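Local coordinates for protein RNA polymerase sigma factor SIGMA-28 (FliA) (Aquifex aeolicus, PDB 1RP3) that probably acts as the flagellar sigma factor that directs RNA polymerase to its promoters, and is held here in an inactive conformation by the anti-sigma factor FlgM, at residues K20-V25 with I51-A56; K26-N31 with Y71-I76. All blocks are in the same frame, centred on the assembly; numbering follows the deposited sequence.

Contact 1: K20-V25 with I51-A56; sequences KYLPLV and IGLIKA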
# COMPACT_ATOMS: atom_id res chain seq x y z
N LYS A 20 -3.86 20.02 -6.73
CA LYS A 20 -2.95 20.07 -5.59
C LYS A 20 -2.59 18.70 -5.04
O LYS A 20 -1.43 18.46 -4.71
CB LYS A 20 -3.54 20.94 -4.46
CG LYS A 20 -2.65 21.02 -3.23
CD LYS A 20 -3.26 21.86 -2.10
CE LYS A 20 -2.28 21.96 -0.93
NZ LYS A 20 -2.81 22.81 0.17
N TYR A 21 -3.56 17.80 -4.99
CA TYR A 21 -3.34 16.47 -4.44
C TYR A 21 -3.01 15.32 -5.40
O TYR A 21 -2.82 14.19 -4.97
CB TYR A 21 -4.50 16.11 -3.52
CG TYR A 21 -4.50 16.95 -2.27
CD1 TYR A 21 -3.54 16.75 -1.27
CD2 TYR A 21 -5.42 17.99 -2.09
CE1 TYR A 21 -3.50 17.55 -0.14
CE2 TYR A 21 -5.40 18.79 -0.96
CZ TYR A 21 -4.43 18.57 0.02
OH TYR A 21 -4.40 19.35 1.15
N LEU A 22 -2.95 15.60 -6.70
CA LEU A 22 -2.57 14.56 -7.66
C LEU A 22 -1.20 13.90 -7.29
O LEU A 22 -1.01 12.70 -7.47
CB LEU A 22 -2.53 15.13 -9.09
CG LEU A 22 -3.72 15.03 -10.05
CD1 LEU A 22 -4.62 13.86 -9.72
CD2 LEU A 22 -4.51 16.30 -10.03
N PRO A 23 -0.21 14.68 -6.80
CA PRO A 23 1.07 14.07 -6.43
C PRO A 23 0.88 13.06 -5.31
O PRO A 23 1.61 12.07 -5.23
CB PRO A 23 1.89 15.26 -5.94
CG PRO A 23 1.37 16.37 -6.76
CD PRO A 23 -0.12 16.15 -6.73
N LEU A 24 -0.10 13.32 -4.45
CA LEU A 24 -0.41 12.43 -3.35
C LEU A 24 -0.94 11.09 -3.89
O LEU A 24 -0.55 10.03 -3.41
CB LEU A 24 -1.40 13.09 -2.39
CG LEU A 24 -1.76 12.26 -1.15
CD1 LEU A 24 -0.49 11.82 -0.40
CD2 LEU A 24 -2.67 13.07 -0.25
N VAL A 25 -1.80 11.14 -4.91
CA VAL A 25 -2.31 9.91 -5.49
C VAL A 25 -1.17 9.07 -6.09
O VAL A 25 -1.17 7.83 -6.01
CB VAL A 25 -3.33 10.19 -6.61
CG1 VAL A 25 -3.81 8.88 -7.21
CG2 VAL A 25 -4.52 11.01 -6.07
N ILE A 51 -10.38 9.11 -8.79
CA ILE A 51 -11.82 9.13 -8.57
C ILE A 51 -12.04 9.34 -7.06
O ILE A 51 -12.82 10.21 -6.66
CB ILE A 51 -12.50 7.82 -9.01
CG1 ILE A 51 -12.27 7.59 -10.50
CG2 ILE A 51 -14.00 7.87 -8.69
CD1 ILE A 51 -12.91 8.66 -11.36
N GLY A 52 -11.28 8.60 -6.25
CA GLY A 52 -11.37 8.73 -4.81
C GLY A 52 -11.07 10.15 -4.35
O GLY A 52 -11.77 10.70 -3.51
N LEU A 53 -10.06 10.76 -4.96
CA LEU A 53 -9.66 12.12 -4.64
C LEU A 53 -10.76 13.15 -4.93
O LEU A 53 -11.05 14.01 -4.10
CB LEU A 53 -8.39 12.48 -5.41
CG LEU A 53 -8.01 13.96 -5.50
CD1 LEU A 53 -7.80 14.57 -4.12
CD2 LEU A 53 -6.76 14.10 -6.36
N ILE A 54 -11.38 13.04 -6.10
CA ILE A 54 -12.43 13.96 -6.50
C ILE A 54 -13.63 13.86 -5.57
O ILE A 54 -14.24 14.87 -5.23
CB ILE A 54 -12.87 13.69 -7.96
CG1 ILE A 54 -11.71 13.97 -8.91
CG2 ILE A 54 -14.09 14.53 -8.31
CD1 ILE A 54 -12.02 13.60 -10.38
N LYS A 55 -13.99 12.64 -5.20
CA LYS A 55 -15.12 12.42 -4.30
C LYS A 55 -14.86 12.99 -2.91
O LYS A 55 -15.75 13.59 -2.32
CB LYS A 55 -15.46 10.94 -4.21
CG LYS A 55 -16.13 10.40 -5.46
CD LYS A 55 -16.42 8.92 -5.33
CE LYS A 55 -17.18 8.39 -6.53
NZ LYS A 55 -17.28 6.89 -6.47
N ALA A 56 -13.62 12.85 -2.43
CA ALA A 56 -13.23 13.37 -1.12
C ALA A 56 -13.29 14.89 -1.12
O ALA A 56 -13.72 15.51 -0.15
CB ALA A 56 -11.81 12.90 -0.76
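Leu-53 reaches from helix 42-58 into the side of helix 7-33 and touches Tyr-21, Leu-22 and Val-25 with its two methyl groups. CD1 lies 3.7 Å from Tyr-21 CB, so the tyrosine is met at the root of its side chain, and the ring stands only obliquely to the methyl. CD2 serves the other two partners: it is 3.8 Å from Val-25 CG2 and 4.0 Å from Leu-22 CD1. The side chains of Leu-22 and Leu-53 cross at about a right angle. A first torsion of 165° sends Leu-53 CG away from its own backbone N, which carries the fork across to the other helix. In Val-25 it is the branch beside the backbone N, CG2, that faces the leucine.

This is helix-helix packing within sigma-70 region 2, an all-helical unit; the two segments run in roughly opposite senses but well skewed, with 139° between their N-to-C directions, and the axes of these short segments approach to 10.5 Å. That spacing is bridged by side chains alone, all of them apolar where they meet and all buried. Helix 7-33 is kinked here: Pro-23 has no N-H to give, and Leu-24 N reaches back only weakly, to Tyr-21 O. Val-25 N, 3.2 Å from Tyr-21 O, restores the i to i+4 pattern. Further out, Lys-20 CG lies over one face of the Tyr-21 ring, offset toward its rim. Glu-69 of helix 66-85 also packs against Tyr-21, while Ile-11 of the FlgM chain packs on Leu-22.

Contact 2: K26-N31 with Y71-I76; sequences KAIATN and YIKLRI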
# COMPACT_ATOMS: atom_id res chain seq x y z
N LYS A 26 -0.19 9.75 -6.68
CA LYS A 26 0.95 9.09 -7.30
C LYS A 26 1.74 8.39 -6.21
O LYS A 26 2.03 7.20 -6.30
CB LYS A 26 1.85 10.14 -7.98
CG LYS A 26 2.69 9.67 -9.16
CD LYS A 26 3.37 8.36 -8.95
CE LYS A 26 4.67 8.25 -9.73
NZ LYS A 26 5.76 9.10 -9.16
N ALA A 27 2.07 9.14 -5.16
CA ALA A 27 2.84 8.61 -4.04
C ALA A 27 2.21 7.37 -3.40
O ALA A 27 2.89 6.37 -3.16
CB ALA A 27 3.03 9.69 -3.03
N ILE A 28 0.89 7.41 -3.24
CA ILE A 28 0.14 6.32 -2.64
C ILE A 28 0.11 5.10 -3.55
O ILE A 28 0.31 3.98 -3.10
CB ILE A 28 -1.29 6.79 -2.24
CG1 ILE A 28 -1.18 7.80 -1.09
CG2 ILE A 28 -2.15 5.60 -1.81
CD1 ILE A 28 -2.46 8.59 -0.80
N ALA A 29 -0.09 5.32 -4.85
CA ALA A 29 -0.15 4.23 -5.81
C ALA A 29 1.21 3.55 -5.92
O ALA A 29 1.31 2.32 -5.94
CB ALA A 29 -0.60 4.76 -7.17
N THR A 30 2.27 4.36 -5.91
CA THR A 30 3.62 3.83 -5.99
C THR A 30 3.93 2.97 -4.75
O THR A 30 4.49 1.88 -4.86
CB THR A 30 4.66 5.00 -6.09
OG1 THR A 30 4.37 5.80 -7.25
CG2 THR A 30 6.09 4.48 -6.22
N ASN A 31 3.55 3.46 -3.58
CA ASN A 31 3.80 2.74 -2.34
C ASN A 31 3.05 1.42 -2.26
O ASN A 31 3.58 0.42 -1.77
CB ASN A 31 3.49 3.62 -1.13
CG ASN A 31 3.96 3.00 0.15
OD1 ASN A 31 3.15 2.71 1.03
ND2 ASN A 31 5.26 2.76 0.27
N TYR A 71 -7.92 13.26 5.42
CA TYR A 71 -9.15 12.69 4.90
C TYR A 71 -8.96 12.31 3.42
O TYR A 71 -9.37 11.22 2.99
CB TYR A 71 -10.32 13.68 5.05
CG TYR A 71 -11.63 13.12 4.53
CD1 TYR A 71 -12.23 12.04 5.17
CD2 TYR A 71 -12.24 13.65 3.39
CE1 TYR A 71 -13.40 11.49 4.70
CE2 TYR A 71 -13.42 13.11 2.90
CZ TYR A 71 -13.99 12.01 3.57
OH TYR A 71 -15.16 11.43 3.10
N ILE A 72 -8.37 13.22 2.65
CA ILE A 72 -8.11 13.01 1.22
C ILE A 72 -7.30 11.72 1.08
O ILE A 72 -7.64 10.84 0.29
CB ILE A 72 -7.24 14.16 0.59
CG1 ILE A 72 -7.87 15.55 0.77
CG2 ILE A 72 -6.94 13.85 -0.86
CD1 ILE A 72 -9.21 15.69 0.19
N LYS A 73 -6.24 11.62 1.87
CA LYS A 73 -5.37 10.46 1.83
C LYS A 73 -6.12 9.18 2.11
O LYS A 73 -5.94 8.16 1.44
CB LYS A 73 -4.22 10.60 2.83
CG LYS A 73 -3.15 9.55 2.64
CD LYS A 73 -2.50 9.15 3.95
CE LYS A 73 -1.74 10.29 4.60
NZ LYS A 73 -1.22 9.88 5.94
N LEU A 74 -7.03 9.25 3.07
CA LEU A 74 -7.82 8.10 3.45
C LEU A 74 -8.75 7.63 2.33
O LEU A 74 -8.86 6.43 2.07
CB LEU A 74 -8.60 8.44 4.71
CG LEU A 74 -9.49 7.35 5.31
CD1 LEU A 74 -8.64 6.14 5.71
CD2 LEU A 74 -10.21 7.93 6.50
N ARG A 75 -9.42 8.57 1.67
CA ARG A 75 -10.33 8.23 0.57
C ARG A 75 -9.60 7.66 -0.64
O ARG A 75 -10.11 6.77 -1.32
CB ARG A 75 -11.19 9.42 0.17
CG ARG A 75 -12.10 9.95 1.29
CD ARG A 75 -13.19 8.96 1.64
NE ARG A 75 -13.93 8.48 0.47
CZ ARG A 75 -14.97 9.11 -0.09
NH1 ARG A 75 -15.43 10.25 0.42
NH2 ARG A 75 -15.55 8.59 -1.16
N ILE A 76 -8.40 8.17 -0.91
CA ILE A 76 -7.59 7.72 -2.04
C ILE A 76 -7.22 6.25 -1.83
O ILE A 76 -7.44 5.43 -2.71
CB ILE A 76 -6.30 8.57 -2.20
CG1 ILE A 76 -6.66 9.99 -2.65
CG2 ILE A 76 -5.31 7.92 -3.17
CD1 ILE A 76 -5.49 10.96 -2.54
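Ile-28 of helix 7-33 makes every contact with helix 66-85 in this pair of segments, meeting Lys-73 and Ile-76. Its CB points at the opposing helix and splits into two arms. The shorter, CG2, is anti to the backbone N and lies 4.1 Å from Ile-76 CG2, methyl to methyl. The longer begins at CG1, set beside the backbone N (chi1 -68°), and runs on extended, with chi2 at 167°, to the methyl CD1. That tip does most of the touching: it lies 3.6 Å from Lys-73 CG and 3.8 Å from Ile-76 CG2, and thus sits against two residues one helical turn apart, i and i+3. CD1 is also 4.1 Å from Ile-76 CB, so it rests against the branch point as well as the methyl.

The contact is apolar packing between the first and third of the helices that build sigma-70 region 2, with Ile-28 and Ile-76 both buried. Lys-73 contributes only the aliphatic start of its side chain. Beyond CG the chain bends at chi2 and chi3 and leads its amino group away, toward the C-terminal carboxylate of Thr-88 of the FlgM chain, a long and weak ion pair.

Helix 42-58, which comes between these two in the chain, borders the contact: next to Ile-28, the methyl of Ala-29 packs on Ile-46.

How the contacts relate
From the N terminus, helix 7-33 supplies the first half of both contacts, 20-25 and then directly 26-31. The chain next turns back through helix 42-58, where 51-56 closes contact 1 across 25 intervening residues, and goes on to helix 66-85, where 71-76 closes contact 2 across 39. The segments alternate, so the two loops cross. Their centres are 7 Å apart and they share one core: Leu-53 CD1 is 3.5 Å from Ile-72 CG2, and Val-25 CG2 is 3.7 Å from Ile-76 CD1. Together they fasten helices 42-58 and 66-85, successive in the chain, to helix 7-33 within sigma-70 region 2.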